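Local coordinates for acetyltransferase (Escherichia coli, PDB 7BYY), which probably transfers the acetyl group of acetyl-CoA to the amino group of aminoacyl-tRNAs such as glycyl-tRNA, acting as a toxin of the GNAT family, at residues Y24-F30 with S64-I70. The protein carries 1 engineered substitution. Residues are numbered along the deposited sequence; the frame is centred on the assembly and turned at random.
Sequences YPGQKQF and SGELIGI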
loop_
_atom_site.group_PDB
_atom_site.type_symbol
_atom_site.label_atom_id
_atom_site.label_comp_id
_atom_site.label_asym_id
_atom_site.label_seq_id
_atom_site.Cartn_x
_atom_site.Cartn_y
_atom_site.Cartn_z
ATOM N N TYR A 24 -6.999 -0.996 25.837
ATOM C CA TYR A 24 -5.929 -0.877 26.814
ATOM C C TYR A 24 -6.277 0.159 27.879
ATOM O O TYR A 24 -7.094 1.055 27.646
ATOM C CB TYR A 24 -4.625 -0.493 26.119
ATOM C CG TYR A 24 -4.121 -1.534 25.149
ATOM C CD1 TYR A 24 -3.366 -2.613 25.591
ATOM C CD2 TYR A 24 -4.404 -1.441 23.790
ATOM C CE1 TYR A 24 -2.903 -3.573 24.705
ATOM C CE2 TYR A 24 -3.941 -2.394 22.895
ATOM C CZ TYR A 24 -3.192 -3.459 23.360
ATOM O OH TYR A 24 -2.732 -4.412 22.479
ATOM N N PRO A 25 -5.682 0.047 29.069
ATOM C CA PRO A 25 -5.822 1.121 30.061
ATOM C C PRO A 25 -5.327 2.444 29.498
ATOM O O PRO A 25 -4.277 2.514 28.855
ATOM C CB PRO A 25 -4.949 0.645 31.228
ATOM C CG PRO A 25 -4.882 -0.826 31.080
ATOM C CD PRO A 25 -4.937 -1.106 29.603
ATOM N N GLY A 26 -6.102 3.499 29.740
ATOM C CA GLY A 26 -5.798 4.813 29.221
ATOM C C GLY A 26 -6.298 5.080 27.819
ATOM O O GLY A 26 -6.266 6.234 27.380
ATOM N N GLN A 27 -6.770 4.059 27.102
ATOM C CA GLN A 27 -7.235 4.263 25.734
ATOM C C GLN A 27 -8.517 5.092 25.695
ATOM O O GLN A 27 -8.709 5.901 24.779
ATOM C CB GLN A 27 -7.442 2.911 25.052
ATOM C CG GLN A 27 -7.989 2.998 23.642
ATOM C CD GLN A 27 -8.010 1.652 22.946
ATOM O OE1 GLN A 27 -7.361 0.700 23.384
ATOM N NE2 GLN A 27 -8.754 1.567 21.845
ATOM N N LYS A 28 -9.401 4.911 26.681
ATOM C CA LYS A 28 -10.677 5.622 26.688
ATOM C C LYS A 28 -10.520 7.115 26.948
ATOM O O LYS A 28 -11.461 7.875 26.697
ATOM C CB LYS A 28 -11.616 5.022 27.734
ATOM C CG LYS A 28 -12.371 3.797 27.258
ATOM C CD LYS A 28 -13.116 3.129 28.404
ATOM C CE LYS A 28 -14.099 4.082 29.065
ATOM N NZ LYS A 28 -14.806 3.442 30.210
ATOM N N GLN A 29 -9.379 7.547 27.486
ATOM C CA GLN A 29 -9.108 8.972 27.650
ATOM C C GLN A 29 -7.887 9.418 26.852
ATOM O O GLN A 29 -8.022 10.262 25.962
ATOM C CB GLN A 29 -8.971 9.290 29.144
ATOM C CG GLN A 29 -9.970 8.506 29.999
ATOM C CD GLN A 29 -10.367 9.228 31.269
ATOM O OE1 GLN A 29 -11.541 9.549 31.472
ATOM N NE2 GLN A 29 -9.393 9.482 32.137
ATOM N N PHE A 30 -6.712 8.844 27.097
ATOM C CA PHE A 30 -5.522 9.064 26.270
ATOM C C PHE A 30 -5.260 10.555 26.022
ATOM O O PHE A 30 -5.395 11.071 24.914
ATOM C CB PHE A 30 -5.643 8.305 24.945
ATOM C CG PHE A 30 -4.358 8.243 24.173
ATOM C CD1 PHE A 30 -3.334 7.400 24.573
ATOM C CD2 PHE A 30 -4.169 9.031 23.054
ATOM C CE1 PHE A 30 -2.151 7.346 23.865
ATOM C CE2 PHE A 30 -2.989 8.983 22.344
ATOM C CZ PHE A 30 -1.979 8.138 22.749
ATOM N N SER A 64 1.938 -2.461 33.149
ATOM C CA SER A 64 0.608 -1.954 33.460
ATOM C C SER A 64 -0.392 -2.101 32.321
ATOM O O SER A 64 -1.601 -2.037 32.571
ATOM C CB SER A 64 0.691 -0.475 33.857
ATOM O OG SER A 64 0.907 0.338 32.716
ATOM N N GLY A 65 0.071 -2.284 31.086
ATOM C CA GLY A 65 -0.819 -2.387 29.949
ATOM C C GLY A 65 -1.282 -1.070 29.372
ATOM O O GLY A 65 -2.053 -1.076 28.403
ATOM N N GLU A 66 -0.825 0.056 29.919
ATOM C CA GLU A 66 -1.326 1.365 29.520
ATOM C C GLU A 66 -0.921 1.711 28.090
ATOM O O GLU A 66 0.141 1.313 27.599
ATOM C CB GLU A 66 -0.814 2.445 30.475
ATOM C CG GLU A 66 -1.569 2.538 31.792
ATOM C CD GLU A 66 -1.592 3.951 32.349
ATOM O OE1 GLU A 66 -1.125 4.872 31.645
ATOM O OE2 GLU A 66 -2.082 4.145 33.486
ATOM N N LEU A 67 -1.786 2.472 27.425
ATOM C CA LEU A 67 -1.551 2.902 26.049
ATOM C C LEU A 67 -0.612 4.100 26.080
ATOM O O LEU A 67 -1.016 5.214 26.421
ATOM C CB LEU A 67 -2.869 3.236 25.360
ATOM C CG LEU A 67 -2.778 3.671 23.894
ATOM C CD1 LEU A 67 -2.046 2.625 23.065
ATOM C CD2 LEU A 67 -4.162 3.941 23.325
ATOM N N ILE A 68 0.651 3.871 25.723
ATOM C CA ILE A 68 1.640 4.942 25.752
ATOM C C ILE A 68 1.532 5.805 24.503
ATOM O O ILE A 68 1.491 7.039 24.580
ATOM C CB ILE A 68 3.052 4.355 25.918
ATOM C CG1 ILE A 68 3.206 3.742 27.311
ATOM C CG2 ILE A 68 4.111 5.424 25.675
ATOM C CD1 ILE A 68 4.168 2.573 27.366
ATOM N N GLY A 69 1.480 5.173 23.335
ATOM C CA GLY A 69 1.368 5.910 22.092
ATOM C C GLY A 69 0.553 5.148 21.070
ATOM O O GLY A 69 0.341 3.936 21.183
ATOM N N ILE A 70 0.093 5.886 20.061
ATOM C CA ILE A 70 -0.668 5.321 18.957
ATOM C C ILE A 70 -0.102 5.870 17.655
ATOM O O ILE A 70 0.567 6.906 17.624
ATOM C CB ILE A 70 -2.179 5.628 19.064
ATOM C CG1 ILE A 70 -2.998 4.544 18.363
ATOM C CG2 ILE A 70 -2.492 7.000 18.482
ATOM C CD1 ILE A 70 -2.921 3.197 19.033
#
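Leu67 meets Tyr24, Pro25, Gln27 and Phe30 of the loop 24-30, and its side chain can be followed outward. CB lies 3.8 Å from Pro25 O, with Tyr24 CB a little farther off at 4.2 Å. CG, set anti to the backbone N (chi1 -179°), comes within 3.7 Å of Phe30 CE1, and the two side chains cross at about a right angle. CD2 touches both Phe30 CD1 and Gln27 CB, at 3.8 Å from each. Helix 35-50, through Val41, and Ile60 of strand 55-61 also touch this leucine, which is buried. Leu67 opens strand 67-79 of the mixed GNAT sheet, and the loop that meets it follows strand 13-17; a classic beta bulge sets Ile68 and Gly69 together against Leu59 of the neighbouring strand 55-61. The backbone supplies one hydrogen bond between the segments, Leu67 N to Pro25 O at 2.9 Å, with an N-H...O angle of 156°. That carbonyl belongs to a type II turn from Tyr24 to Gln27, whose Gly26 has a positive phi (85°). The Gln27 side chain runs out extended, and the turn brings Tyr24 N to its OE1 (3.0 Å); NE2 bonds Tyr18 OH. Leu67 O meets the edge of the Phe30 ring, in its plane, 3.5 Å from CE1.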